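Branched-chain-amino-acid aminotransferase (Deinococcus radiodurans, PDB 3UZO) probably catalyses the reversible, pyridoxal-phosphate-dependent transfer of the amino group between leucine, isoleucine or valine and 2-oxoglutarate. Local coordinates at residues A[42-46]-A[47-51]; A[61-64]-A[65-68]; A[118-121]-A[122-126]; A[271-274]-A[275-279]. One frame throughout, in Å; residues are numbered along the deposited sequence.

Contact 1: A[42-46]-A[47-51]; sequences AHWKD and GEWDA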
ATOM      1  N   ALA A  42      -7.348  15.397  14.452  1.00 16.15           N
ATOM      2  CA  ALA A  42      -6.202  16.238  14.776  1.00 16.39           C
ATOM      3  C   ALA A  42      -5.415  16.478  13.500  1.00 17.19           C
ATOM      4  O   ALA A  42      -5.406  15.646  12.596  1.00 16.39           O
ATOM      5  CB  ALA A  42      -5.320  15.572  15.826  1.00 18.49           C
ATOM      6  N   HIS A  43      -4.753  17.625  13.434  1.00 12.99           N
ATOM      7  CA  HIS A  43      -3.988  17.999  12.257  1.00 12.96           C
ATOM      8  C   HIS A  43      -2.523  18.225  12.592  1.00 12.92           C
ATOM      9  O   HIS A  43      -2.188  18.754  13.654  1.00 11.78           O
ATOM     10  CB  HIS A  43      -4.552  19.296  11.664  1.00 20.56           C
ATOM     11  CG  HIS A  43      -5.996  19.215  11.281  1.00 22.49           C
ATOM     12  ND1 HIS A  43      -6.417  18.774  10.044  1.00 24.87           N
ATOM     13  CD2 HIS A  43      -7.121  19.510  11.976  1.00 24.51           C
ATOM     14  CE1 HIS A  43      -7.736  18.802   9.994  1.00 25.24           C
ATOM     15  NE2 HIS A  43      -8.188  19.245  11.153  1.00 26.46           N
ATOM     16  N   TRP A  44      -1.655  17.821  11.675  1.00 18.08           N
ATOM     17  CA  TRP A  44      -0.228  18.019  11.843  1.00 19.04           C
ATOM     18  C   TRP A  44       0.196  18.984  10.745  1.00 19.34           C
ATOM     19  O   TRP A  44      -0.201  18.839   9.591  1.00 16.99           O
ATOM     20  CB  TRP A  44       0.542  16.711  11.676  1.00 16.89           C
ATOM     21  CG  TRP A  44       2.007  16.829  12.015  1.00 15.88           C
ATOM     22  CD1 TRP A  44       2.603  16.515  13.207  1.00 16.00           C
ATOM     23  CD2 TRP A  44       3.062  17.262  11.141  1.00 16.63           C
ATOM     24  NE1 TRP A  44       3.962  16.716  13.124  1.00 15.39           N
ATOM     25  CE2 TRP A  44       4.271  17.176  11.870  1.00 17.27           C
ATOM     26  CE3 TRP A  44       3.102  17.714   9.815  1.00 16.31           C
ATOM     27  CZ2 TRP A  44       5.515  17.521  11.310  1.00 17.17           C
ATOM     28  CZ3 TRP A  44       4.341  18.060   9.260  1.00 19.25           C
ATOM     29  CH2 TRP A  44       5.528  17.959  10.011  1.00 17.06           C
ATOM     30  N   LYS A  45       0.998  19.972  11.108  1.00 18.09           N
ATOM     31  CA  LYS A  45       1.479  20.944  10.137  1.00 19.65           C
ATOM     32  C   LYS A  45       2.602  21.759  10.762  1.00 19.52           C
ATOM     33  O   LYS A  45       2.621  21.987  11.972  1.00 17.23           O
ATOM     34  CB  LYS A  45       0.342  21.875   9.701  1.00 36.54           C
ATOM     35  CG  LYS A  45       0.753  22.904   8.652  1.00 40.62           C
ATOM     36  CD  LYS A  45      -0.411  23.800   8.242  1.00 41.72           C
ATOM     37  CE  LYS A  45      -0.931  24.614   9.417  1.00 44.36           C
ATOM     38  NZ  LYS A  45      -1.999  25.569   9.004  1.00 46.35           N
ATOM     39  N   ASP A  46       3.540  22.187   9.931  1.00 21.74           N
ATOM     40  CA  ASP A  46       4.660  22.982  10.403  1.00 22.37           C
ATOM     41  C   ASP A  46       5.386  22.360  11.596  1.00 21.74           C
ATOM     42  O   ASP A  46       5.748  23.060  12.542  1.00 20.14           O
ATOM     43  CB  ASP A  46       4.185  24.391  10.769  1.00 30.10           C
ATOM     44  CG  ASP A  46       3.554  25.114   9.596  1.00 32.13           C
ATOM     45  OD1 ASP A  46       4.105  25.013   8.483  1.00 33.24           O
ATOM     46  OD2 ASP A  46       2.516  25.789   9.787  1.00 33.53           O
ATOM     47  N   GLY A  47       5.579  21.045  11.561  1.00 23.70           N
ATOM     48  CA  GLY A  47       6.304  20.384  12.636  1.00 24.01           C
ATOM     49  C   GLY A  47       5.600  19.900  13.895  1.00 23.62           C
ATOM     50  O   GLY A  47       6.268  19.389  14.792  1.00 24.82           O
ATOM     51  N   GLU A  48       4.284  20.038  14.002  1.00 17.03           N
ATOM     52  CA  GLU A  48       3.626  19.556  15.217  1.00 16.04           C
ATOM     53  C   GLU A  48       2.130  19.301  15.097  1.00 13.34           C
ATOM     54  O   GLU A  48       1.464  19.830  14.214  1.00 11.69           O
ATOM     55  CB  GLU A  48       3.875  20.531  16.371  1.00 37.07           C
ATOM     56  CG  GLU A  48       3.196  21.873  16.212  1.00 41.20           C
ATOM     57  CD  GLU A  48       3.545  22.821  17.337  1.00 44.47           C
ATOM     58  OE1 GLU A  48       4.744  23.116  17.508  1.00 48.95           O
ATOM     59  OE2 GLU A  48       2.625  23.269  18.051  1.00 46.20           O
ATOM     60  N   TRP A  49       1.619  18.477  16.005  1.00 15.42           N
ATOM     61  CA  TRP A  49       0.202  18.127  16.062  1.00 14.91           C
ATOM     62  C   TRP A  49      -0.576  19.159  16.859  1.00 15.03           C
ATOM     63  O   TRP A  49      -0.059  19.676  17.844  1.00 13.52           O
ATOM     64  CB  TRP A  49       0.010  16.786  16.780  1.00 12.08           C
ATOM     65  CG  TRP A  49       0.420  15.607  15.992  1.00 13.18           C
ATOM     66  CD1 TRP A  49       1.561  14.866  16.140  1.00 12.58           C
ATOM     67  CD2 TRP A  49      -0.300  15.032  14.901  1.00 11.50           C
ATOM     68  NE1 TRP A  49       1.590  13.860  15.202  1.00 14.30           N
ATOM     69  CE2 TRP A  49       0.460  13.938  14.430  1.00 13.52           C
ATOM     70  CE3 TRP A  49      -1.519  15.336  14.274  1.00 12.69           C
ATOM     71  CZ2 TRP A  49       0.042  13.140  13.353  1.00 13.60           C
ATOM     72  CZ3 TRP A  49      -1.938  14.542  13.200  1.00 11.92           C
ATOM     73  CH2 TRP A  49      -1.155  13.458  12.753  1.00 10.07           C
ATOM     74  N   ASP A  50      -1.809  19.462  16.450  1.00 14.49           N
ATOM     75  CA  ASP A  50      -2.618  20.377  17.240  1.00 15.54           C
ATOM     76  C   ASP A  50      -3.254  19.516  18.334  1.00 16.98           C
ATOM     77  O   ASP A  50      -3.070  18.295  18.355  1.00 17.14           O
ATOM     78  CB  ASP A  50      -3.699  21.078  16.407  1.00 21.95           C
ATOM     79  CG  ASP A  50      -4.660  20.116  15.729  1.00 22.51           C
ATOM     80  OD1 ASP A  50      -4.989  19.055  16.299  1.00 23.49           O
ATOM     81  OD2 ASP A  50      -5.113  20.449  14.617  1.00 27.97           O
ATOM     82  N   ALA A  51      -4.000  20.145  19.234  1.00 22.13           N
ATOM     83  CA  ALA A  51      -4.632  19.435  20.338  1.00 24.18           C
ATOM     84  C   ALA A  51      -5.687  18.420  19.909  1.00 24.20           C
ATOM     85  O   ALA A  51      -5.992  17.488  20.649  1.00 26.96           O
ATOM     86  CB  ALA A  51      -5.248  20.444  21.310  1.00 22.43           C
TER

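Contact 2: A[61-64]-A[65-68]; sequences HLAE and GSTA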
ATOM      1  N   HIS A  61     -11.845  15.318   4.267  1.00 10.64           N
ATOM      2  CA  HIS A  61     -11.693  16.255   3.159  1.00 13.24           C
ATOM      3  C   HIS A  61     -10.193  16.461   2.949  1.00 12.19           C
ATOM      4  O   HIS A  61      -9.500  16.922   3.853  1.00 15.29           O
ATOM      5  CB  HIS A  61     -12.373  17.575   3.516  1.00 16.80           C
ATOM      6  CG  HIS A  61     -13.779  17.408   4.006  1.00 18.31           C
ATOM      7  ND1 HIS A  61     -14.824  17.077   3.171  1.00 19.27           N
ATOM      8  CD2 HIS A  61     -14.300  17.473   5.254  1.00 19.27           C
ATOM      9  CE1 HIS A  61     -15.929  16.943   3.883  1.00 20.31           C
ATOM     10  NE2 HIS A  61     -15.638  17.176   5.150  1.00 21.60           N
ATOM     11  N   LEU A  62      -9.686  16.097   1.778  1.00 15.25           N
ATOM     12  CA  LEU A  62      -8.253  16.243   1.517  1.00 14.25           C
ATOM     13  C   LEU A  62      -7.879  16.609   0.092  1.00 13.88           C
ATOM     14  O   LEU A  62      -8.663  16.419  -0.839  1.00 14.61           O
ATOM     15  CB  LEU A  62      -7.496  14.970   1.905  1.00 15.37           C
ATOM     16  CG  LEU A  62      -8.123  13.573   1.806  1.00 19.25           C
ATOM     17  CD1 LEU A  62      -9.106  13.438   0.642  1.00 15.62           C
ATOM     18  CD2 LEU A  62      -6.983  12.571   1.695  1.00 15.78           C
ATOM     19  N   ALA A  63      -6.655  17.115  -0.059  1.00 11.60           N
ATOM     20  CA  ALA A  63      -6.132  17.531  -1.357  1.00 13.75           C
ATOM     21  C   ALA A  63      -6.164  16.361  -2.325  1.00 14.00           C
ATOM     22  O   ALA A  63      -5.883  15.224  -1.943  1.00 12.76           O
ATOM     23  CB  ALA A  63      -4.709  18.053  -1.206  1.00 16.33           C
ATOM     24  N   GLU A  64      -6.516  16.644  -3.575  1.00 14.12           N
ATOM     25  CA  GLU A  64      -6.605  15.610  -4.600  1.00 14.11           C
ATOM     26  C   GLU A  64      -5.277  14.901  -4.792  1.00 12.89           C
ATOM     27  O   GLU A  64      -5.242  13.752  -5.230  1.00 13.09           O
ATOM     28  CB  GLU A  64      -7.072  16.210  -5.936  1.00 14.47           C
ATOM     29  CG  GLU A  64      -6.128  17.254  -6.537  1.00 15.80           C
ATOM     30  CD  GLU A  64      -6.731  17.949  -7.752  1.00 16.26           C
ATOM     31  OE1 GLU A  64      -7.870  17.602  -8.128  1.00 15.60           O
ATOM     32  OE2 GLU A  64      -6.071  18.841  -8.327  1.00 16.97           O
ATOM     33  N   GLY A  65      -4.187  15.585  -4.460  1.00 14.77           N
ATOM     34  CA  GLY A  65      -2.873  14.984  -4.603  1.00 15.69           C
ATOM     35  C   GLY A  65      -2.303  14.409  -3.315  1.00 16.10           C
ATOM     36  O   GLY A  65      -1.125  14.038  -3.272  1.00 15.67           O
ATOM     37  N   SER A  66      -3.127  14.321  -2.269  1.00 11.96           N
ATOM     38  CA  SER A  66      -2.675  13.791  -0.979  1.00 11.65           C
ATOM     39  C   SER A  66      -1.920  12.469  -1.135  1.00 11.76           C
ATOM     40  O   SER A  66      -2.342  11.592  -1.890  1.00 11.69           O
ATOM     41  CB  SER A  66      -3.871  13.592  -0.035  1.00 15.45           C
ATOM     42  OG  SER A  66      -4.456  14.833   0.333  1.00 13.87           O
ATOM     43  N   THR A  67      -0.799  12.328  -0.425  1.00 10.09           N
ATOM     44  CA  THR A  67      -0.007  11.105  -0.505  1.00 10.43           C
ATOM     45  C   THR A  67      -0.801   9.905   0.010  1.00  8.04           C
ATOM     46  O   THR A  67      -0.542   8.768  -0.381  1.00 10.60           O
ATOM     47  CB  THR A  67       1.287  11.202   0.331  1.00  7.63           C
ATOM     48  OG1 THR A  67       0.942  11.414   1.704  1.00  5.69           O
ATOM     49  CG2 THR A  67       2.173  12.351  -0.161  1.00  8.07           C
ATOM     50  N   ALA A  68      -1.760  10.158   0.898  1.00  7.12           N
ATOM     51  CA  ALA A  68      -2.581   9.078   1.447  1.00  7.74           C
ATOM     52  C   ALA A  68      -3.415   8.422   0.345  1.00  8.41           C
ATOM     53  O   ALA A  68      -3.816   7.261   0.463  1.00  9.27           O
ATOM     54  CB  ALA A  68      -3.505   9.622   2.539  1.00 17.55           C
TER

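Contact 3: A[118-121]-A[122-126]; sequences FIDA and CLQVV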
ATOM      1  N   PHE A 118      -2.782   9.686  21.909  1.00  9.81           N
ATOM      2  CA  PHE A 118      -3.447   8.535  21.309  1.00 10.26           C
ATOM      3  C   PHE A 118      -4.534   8.001  22.224  1.00  8.69           C
ATOM      4  O   PHE A 118      -5.698   7.835  21.820  1.00  8.53           O
ATOM      5  CB  PHE A 118      -2.422   7.429  21.013  1.00 13.75           C
ATOM      6  CG  PHE A 118      -2.999   6.220  20.312  1.00 12.09           C
ATOM      7  CD1 PHE A 118      -2.857   6.059  18.935  1.00 13.67           C
ATOM      8  CD2 PHE A 118      -3.669   5.232  21.033  1.00 14.34           C
ATOM      9  CE1 PHE A 118      -3.370   4.925  18.284  1.00 11.95           C
ATOM     10  CE2 PHE A 118      -4.188   4.093  20.389  1.00 11.40           C
ATOM     11  CZ  PHE A 118      -4.034   3.943  19.011  1.00 10.75           C
ATOM     12  N   ILE A 119      -4.152   7.727  23.463  1.00  5.96           N
ATOM     13  CA  ILE A 119      -5.088   7.188  24.434  1.00  6.42           C
ATOM     14  C   ILE A 119      -6.161   8.218  24.769  1.00  8.29           C
ATOM     15  O   ILE A 119      -7.334   7.874  24.932  1.00  6.85           O
ATOM     16  CB  ILE A 119      -4.360   6.749  25.718  1.00 12.72           C
ATOM     17  CG1 ILE A 119      -3.290   5.704  25.377  1.00 15.79           C
ATOM     18  CG2 ILE A 119      -5.353   6.172  26.711  1.00 14.90           C
ATOM     19  CD1 ILE A 119      -2.525   5.167  26.585  1.00 20.29           C
ATOM     20  N   ASP A 120      -5.771   9.483  24.874  1.00 13.66           N
ATOM     21  CA  ASP A 120      -6.753  10.511  25.182  1.00 14.38           C
ATOM     22  C   ASP A 120      -7.787  10.598  24.062  1.00 13.44           C
ATOM     23  O   ASP A 120      -8.970  10.828  24.319  1.00 11.95           O
ATOM     24  CB  ASP A 120      -6.081  11.873  25.370  1.00 20.06           C
ATOM     25  CG  ASP A 120      -7.090  12.977  25.635  1.00 23.19           C
ATOM     26  OD1 ASP A 120      -7.431  13.718  24.693  1.00 24.37           O
ATOM     27  OD2 ASP A 120      -7.558  13.083  26.787  1.00 22.77           O
ATOM     28  N   ALA A 121      -7.345  10.403  22.821  1.00  9.60           N
ATOM     29  CA  ALA A 121      -8.269  10.456  21.687  1.00 11.13           C
ATOM     30  C   ALA A 121      -9.291   9.308  21.764  1.00 11.46           C
ATOM     31  O   ALA A 121     -10.483   9.517  21.563  1.00 10.04           O
ATOM     32  CB  ALA A 121      -7.496  10.387  20.366  1.00  6.19           C
ATOM     33  N   CYS A 122      -8.832   8.094  22.050  1.00  9.27           N
ATOM     34  CA  CYS A 122      -9.776   6.989  22.151  1.00  8.89           C
ATOM     35  C   CYS A 122     -10.722   7.189  23.347  1.00  8.95           C
ATOM     36  O   CYS A 122     -11.915   6.914  23.238  1.00  7.99           O
ATOM     37  CB  CYS A 122      -9.042   5.646  22.236  1.00 69.95           C
ATOM     38  SG  CYS A 122      -7.823   5.526  23.529  1.00 72.53           S
ATOM     39  N   LEU A 123     -10.207   7.683  24.472  1.00  7.55           N
ATOM     40  CA  LEU A 123     -11.072   7.917  25.634  1.00 10.53           C
ATOM     41  C   LEU A 123     -12.164   8.920  25.270  1.00 10.08           C
ATOM     42  O   LEU A 123     -13.342   8.696  25.562  1.00  9.59           O
ATOM     43  CB  LEU A 123     -10.263   8.441  26.824  1.00 12.76           C
ATOM     44  CG  LEU A 123      -9.273   7.445  27.438  1.00 13.18           C
ATOM     45  CD1 LEU A 123      -8.427   8.135  28.492  1.00 14.52           C
ATOM     46  CD2 LEU A 123     -10.048   6.266  28.030  1.00 12.91           C
ATOM     47  N   GLN A 124     -11.775  10.020  24.627  1.00 10.70           N
ATOM     48  CA  GLN A 124     -12.745  11.032  24.210  1.00 11.12           C
ATOM     49  C   GLN A 124     -13.818  10.420  23.321  1.00 11.21           C
ATOM     50  O   GLN A 124     -15.004  10.687  23.498  1.00 11.04           O
ATOM     51  CB  GLN A 124     -12.069  12.167  23.440  1.00 10.07           C
ATOM     52  CG  GLN A 124     -11.272  13.148  24.287  1.00 11.92           C
ATOM     53  CD  GLN A 124     -10.928  14.412  23.513  1.00 13.46           C
ATOM     54  OE1 GLN A 124     -11.811  15.072  22.970  1.00 14.07           O
ATOM     55  NE2 GLN A 124      -9.647  14.753  23.464  1.00 14.55           N
ATOM     56  N   VAL A 125     -13.401   9.600  22.359  1.00 11.35           N
ATOM     57  CA  VAL A 125     -14.357   8.970  21.452  1.00 11.30           C
ATOM     58  C   VAL A 125     -15.260   7.989  22.188  1.00 10.33           C
ATOM     59  O   VAL A 125     -16.466   7.986  21.973  1.00 11.98           O
ATOM     60  CB  VAL A 125     -13.627   8.248  20.279  1.00  9.08           C
ATOM     61  CG1 VAL A 125     -14.626   7.452  19.406  1.00  7.43           C
ATOM     62  CG2 VAL A 125     -12.914   9.280  19.426  1.00  8.27           C
ATOM     63  N   VAL A 126     -14.702   7.162  23.071  1.00  9.25           N
ATOM     64  CA  VAL A 126     -15.557   6.214  23.788  1.00  9.64           C
ATOM     65  C   VAL A 126     -16.580   6.966  24.649  1.00 10.40           C
ATOM     66  O   VAL A 126     -17.787   6.702  24.591  1.00  9.01           O
ATOM     67  CB  VAL A 126     -14.729   5.242  24.686  1.00 10.57           C
ATOM     68  CG1 VAL A 126     -15.674   4.347  25.500  1.00  6.31           C
ATOM     69  CG2 VAL A 126     -13.811   4.378  23.819  1.00  8.13           C
TER

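Contact 4: A[271-274]-A[275-279]; sequences LLWL and AEHRL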
ATOM      1  N   LEU A 271      -1.839 -13.492  24.252  1.00 13.85           N
ATOM      2  CA  LEU A 271      -2.030 -14.936  24.359  1.00 14.03           C
ATOM      3  C   LEU A 271      -0.726 -15.605  24.781  1.00 14.72           C
ATOM      4  O   LEU A 271      -0.724 -16.572  25.540  1.00 12.05           O
ATOM      5  CB  LEU A 271      -2.496 -15.502  23.014  1.00 18.32           C
ATOM      6  CG  LEU A 271      -4.007 -15.561  22.759  1.00 18.60           C
ATOM      7  CD1 LEU A 271      -4.685 -14.317  23.275  1.00 21.57           C
ATOM      8  CD2 LEU A 271      -4.256 -15.747  21.276  1.00 14.75           C
ATOM      9  N   LEU A 272       0.377 -15.078  24.267  1.00 15.42           N
ATOM     10  CA  LEU A 272       1.704 -15.585  24.577  1.00 16.74           C
ATOM     11  C   LEU A 272       1.910 -15.481  26.094  1.00 17.85           C
ATOM     12  O   LEU A 272       2.392 -16.419  26.736  1.00 17.28           O
ATOM     13  CB  LEU A 272       2.732 -14.731  23.831  1.00 19.42           C
ATOM     14  CG  LEU A 272       3.910 -15.318  23.050  1.00 21.87           C
ATOM     15  CD1 LEU A 272       3.536 -16.620  22.385  1.00 19.90           C
ATOM     16  CD2 LEU A 272       4.359 -14.290  22.007  1.00 18.64           C
ATOM     17  N   TRP A 273       1.513 -14.343  26.663  1.00 16.30           N
ATOM     18  CA  TRP A 273       1.658 -14.107  28.097  1.00 17.72           C
ATOM     19  C   TRP A 273       0.714 -14.983  28.919  1.00 18.74           C
ATOM     20  O   TRP A 273       1.127 -15.612  29.898  1.00 16.69           O
ATOM     21  CB  TRP A 273       1.389 -12.629  28.428  1.00 18.24           C
ATOM     22  CG  TRP A 273       1.804 -12.253  29.825  1.00 17.81           C
ATOM     23  CD1 TRP A 273       3.044 -11.843  30.231  1.00 20.14           C
ATOM     24  CD2 TRP A 273       1.006 -12.347  31.016  1.00 19.70           C
ATOM     25  NE1 TRP A 273       3.068 -11.682  31.600  1.00 19.48           N
ATOM     26  CE2 TRP A 273       1.831 -11.988  32.104  1.00 19.52           C
ATOM     27  CE3 TRP A 273      -0.325 -12.704  31.267  1.00 19.78           C
ATOM     28  CZ2 TRP A 273       1.368 -11.977  33.424  1.00 20.54           C
ATOM     29  CZ3 TRP A 273      -0.786 -12.693  32.581  1.00 19.75           C
ATOM     30  CH2 TRP A 273       0.059 -12.333  33.642  1.00 19.83           C
ATOM     31  N   LEU A 274      -0.556 -15.019  28.523  1.00 13.44           N
ATOM     32  CA  LEU A 274      -1.564 -15.811  29.225  1.00 13.05           C
ATOM     33  C   LEU A 274      -1.226 -17.298  29.208  1.00 15.38           C
ATOM     34  O   LEU A 274      -1.379 -17.991  30.219  1.00 15.36           O
ATOM     35  CB  LEU A 274      -2.941 -15.591  28.581  1.00 23.80           C
ATOM     36  CG  LEU A 274      -3.901 -14.552  29.176  1.00 25.11           C
ATOM     37  CD1 LEU A 274      -3.137 -13.424  29.832  1.00 22.53           C
ATOM     38  CD2 LEU A 274      -4.818 -14.022  28.078  1.00 21.15           C
ATOM     39  N   ALA A 275      -0.769 -17.781  28.058  1.00 17.85           N
ATOM     40  CA  ALA A 275      -0.409 -19.187  27.911  1.00 19.24           C
ATOM     41  C   ALA A 275       0.627 -19.590  28.954  1.00 20.31           C
ATOM     42  O   ALA A 275       0.486 -20.615  29.624  1.00 19.33           O
ATOM     43  CB  ALA A 275       0.135 -19.443  26.512  1.00 22.58           C
ATOM     44  N   GLU A 276       1.664 -18.771  29.096  1.00 19.09           N
ATOM     45  CA  GLU A 276       2.732 -19.065  30.038  1.00 21.74           C
ATOM     46  C   GLU A 276       2.391 -18.842  31.507  1.00 22.43           C
ATOM     47  O   GLU A 276       2.480 -19.765  32.313  1.00 22.61           O
ATOM     48  CB  GLU A 276       3.975 -18.241  29.702  1.00 22.85           C
ATOM     49  CG  GLU A 276       5.206 -18.670  30.496  1.00 26.97           C
ATOM     50  CD  GLU A 276       6.412 -17.799  30.235  1.00 28.92           C
ATOM     51  OE1 GLU A 276       6.594 -17.351  29.084  1.00 31.74           O
ATOM     52  OE2 GLU A 276       7.193 -17.573  31.182  1.00 33.89           O
ATOM     53  N   HIS A 277       1.990 -17.622  31.849  1.00 26.22           N
ATOM     54  CA  HIS A 277       1.706 -17.262  33.238  1.00 27.02           C
ATOM     55  C   HIS A 277       0.323 -17.554  33.812  1.00 28.41           C
ATOM     56  O   HIS A 277       0.099 -17.356  35.007  1.00 29.09           O
ATOM     57  CB  HIS A 277       2.029 -15.778  33.450  1.00 23.16           C
ATOM     58  CG  HIS A 277       3.422 -15.407  33.054  1.00 23.69           C
ATOM     59  ND1 HIS A 277       3.750 -14.996  31.780  1.00 25.53           N
ATOM     60  CD2 HIS A 277       4.585 -15.442  33.748  1.00 23.71           C
ATOM     61  CE1 HIS A 277       5.054 -14.795  31.705  1.00 24.53           C
ATOM     62  NE2 HIS A 277       5.584 -15.060  32.885  1.00 24.99           N
ATOM     63  N   ARG A 278      -0.604 -18.023  32.987  1.00 24.18           N
ATOM     64  CA  ARG A 278      -1.940 -18.308  33.487  1.00 24.11           C
ATOM     65  C   ARG A 278      -2.374 -19.739  33.206  1.00 23.66           C
ATOM     66  O   ARG A 278      -3.027 -20.364  34.034  1.00 24.27           O
ATOM     67  CB  ARG A 278      -2.941 -17.331  32.868  1.00 30.54           C
ATOM     68  CG  ARG A 278      -2.529 -15.879  33.026  1.00 32.62           C
ATOM     69  CD  ARG A 278      -2.895 -15.315  34.389  1.00 30.00           C
ATOM     70  NE  ARG A 278      -4.249 -14.779  34.370  1.00 29.97           N
ATOM     71  CZ  ARG A 278      -4.580 -13.560  34.783  1.00 28.24           C
ATOM     72  NH1 ARG A 278      -3.660 -12.737  35.265  1.00 28.69           N
ATOM     73  NH2 ARG A 278      -5.832 -13.151  34.676  1.00 26.32           N
ATOM     74  N   LEU A 279      -2.005 -20.260  32.043  1.00 28.01           N
ATOM     75  CA  LEU A 279      -2.390 -21.618  31.671  1.00 26.85           C
ATOM     76  C   LEU A 279      -1.293 -22.655  31.898  1.00 25.38           C
ATOM     77  O   LEU A 279      -1.492 -23.845  31.653  1.00 26.58           O
ATOM     78  CB  LEU A 279      -2.838 -21.648  30.209  1.00 31.57           C
ATOM     79  CG  LEU A 279      -4.189 -20.995  29.899  1.00 32.82           C
ATOM     80  CD1 LEU A 279      -4.206 -19.546  30.360  1.00 32.21           C
ATOM     81  CD2 LEU A 279      -4.450 -21.086  28.409  1.00 32.63           C
TER

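Contact 1: A[42-46]-A[47-51]
A two-residue beta hairpin joins strand 39-45 to strand 48-55, and its non-hydrogen-bonded pair, Trp44 and Trp49, puts two indoles on the same face of the sheet. The edge of Trp44 is turned to the face of Trp49 in a T-shaped pair, the planes 72° apart, with Trp44 CD1 3.5 Å from Trp49 NE1. Trp44 CB adds a CH-pi contact, 3.5 Å from the centroid of the Trp49 six-membered ring and almost on its normal. Because Trp44 CG stands anti to the backbone N (chi1 -173°), the indole reaches forward along the hairpin and lays one face over the turn, where CZ2 comes within 3.3 Å of Gly47 CA. The turn from Lys45 to Glu48 is type I', with Asp46 and Gly47 at its corners. Gly47, at positive phi, has no CB to meet the preceding carbonyl oxygen, which suits glycine to this corner. Lys45 and Glu48 form the hydrogen-bonded pair: Lys45 N gives to Glu48 O at 3.1 Å, and Glu48 N to Lys45 O at 3.3 Å. Farther along, Asp50 N binds His43 O at 2.9 Å, while the short acid, its CG between N and C (chi1 59°), lets its carboxylate accept from the His43 amide through two weak bonds. Beyond the hairpin, strand 162-172 pairs with strand 39-45 on its other edge, Phe163 meeting Trp44 edge-to-face, and Gln117 of helix 115-128 binds Asp50 O and packs on Trp49.

Contact 2: A[61-64]-A[65-68]
Ser66 reaches back to Ala63 with two groups at once: its OG gives a hydrogen bond of 2.7 Å to Ala63 O, and its backbone N gives a second of 2.9 Å to the same oxygen. The backbone bond closes a type I turn, with Glu64 and Gly65 at its corners, that leads from strand 59-63 into helix 67-70. Ser66 holds the N-cap position of that helix, though its OG makes no capping bond. The amide stands well above the carbonyl plane, whereas the hydroxyl lies only 17° from it. With OG beside its own backbone N (chi1 -67°), the small serine presents both donors to one acceptor. Leu62 covers the hydroxyl, CB lying 3.4 Å from Ser66 OG. Farther out, Val151 of strand 141-151 touches both Leu62 and Ser66, and His70 takes up Glu64 O. Residues 61-63 pair in an antiparallel ladder with a strand of the second subunit, whose Arg39 forms a salt bridge with Glu64 OE2 and whose Tyr33 binds the same oxygen. A buried carbonyl is thus gripped twice within the turn, while the buried glutamate is answered across the interface by a cation and a hydroxyl, which would probably stabilise its charged form.

Contact 3: A[118-121]-A[122-126]
Ile119 and Leu123, one turn apart on helix 115-128, lie side by side and point the same way, with Ile119 CG2 4.1 Å from Leu123 CD1. This is a light apolar contact between two branched aliphatic side chains on a partly exposed flank. The next flank is polar. Gln124 NE2 donates to Asp120 OD1 at 2.7 Å, nearly straight, meeting the oxygen on its syn side but 27° out of the carboxylate plane. The acceptor lies close to the plane of the amide, and the two flat groups are turned 63° to each other. Asp120 CG, anti to its backbone N (chi1 178°), and Gln124 CG, beside its own, bring the acid and amide together across one helical turn. Against this, Phe118, Ala121, Cys122 and Val125 form the buried side, which packs against the sheet and helix 94-107. Val125 CG2 comes within 3.2 Å of Ala121 O, the same carbonyl that receives Val125 N at 3.0 Å. Ala121 is small enough for the helix to lie close to Phe165 and Val167 of strand 162-172. Leu144 of strand 141-151 meets Cys122 and Val125, Tyr40 of strand 39-45 touches Ala121, Gln124 and Val125, and Phe118 reaches Met101 of helix 94-107.

Contact 4: A[271-274]-A[275-279]
Trp273 and His277, one turn apart near the end of helix 266-277, form an offset stack: the imidazole lies over one face of the indole, the planes inclined by 23° and the histidine ring 4.2 Å from the five-membered ring, centroid to centroid. His277 CB rests over the six-membered ring of Trp273 in a CH-pi contact of 3.9 Å. A chi1 of -168°, with the ring trans to the main-chain N, carries the indole toward the next turn. A hydrogen bond restrains the rotation of the imidazole: Trp273 O accepts both His277 N at 2.9 Å and, close to the imidazole plane, His277 ND1 at 3.3 Å. Arg278 comes obliquely to the same indole, its CG 3.7 Å from Trp273 CZ3. Bent at chi2 and chi3, the arginine carries its guanidinium to Glu339, in a salt bridge, and to Glu349 O. Leu274 CD1 packs 4.1 Å from Arg278 CG, and its buried side chain faces Ile343 of helix 331-344. Leu274 O receives both Arg278 N and Leu279 N as the chain leaves helical geometry. Such bonding marks the C-terminus of a helix, here in the beta-alpha-beta unit 253-257, 266-277, 282-286, whose helix opens with the cofactor-binding Ile266 and Thr267.

From the N terminus the four contacts follow in series, none nesting in or crossing another, and each is closed within a few residues. Contact 1 turns strand 39-45 back into strand 48-55 at the edge of the antiparallel sheet, where 48-55 is an outermost strand within the chain. After strand 59-63, contact 2 turns the chain into helix 67-70 beside the second subunit, its centre about 16 Å from that of contact 1. Contact 3 lies within helix 115-128, which packs on the same antiparallel sheet; its nearest atoms are about 5 Å from contact 1. Contact 4, about 40 Å from contact 1 between centres, ends helix 266-277 beside the mixed sheet, across the chain's centre from contact 2.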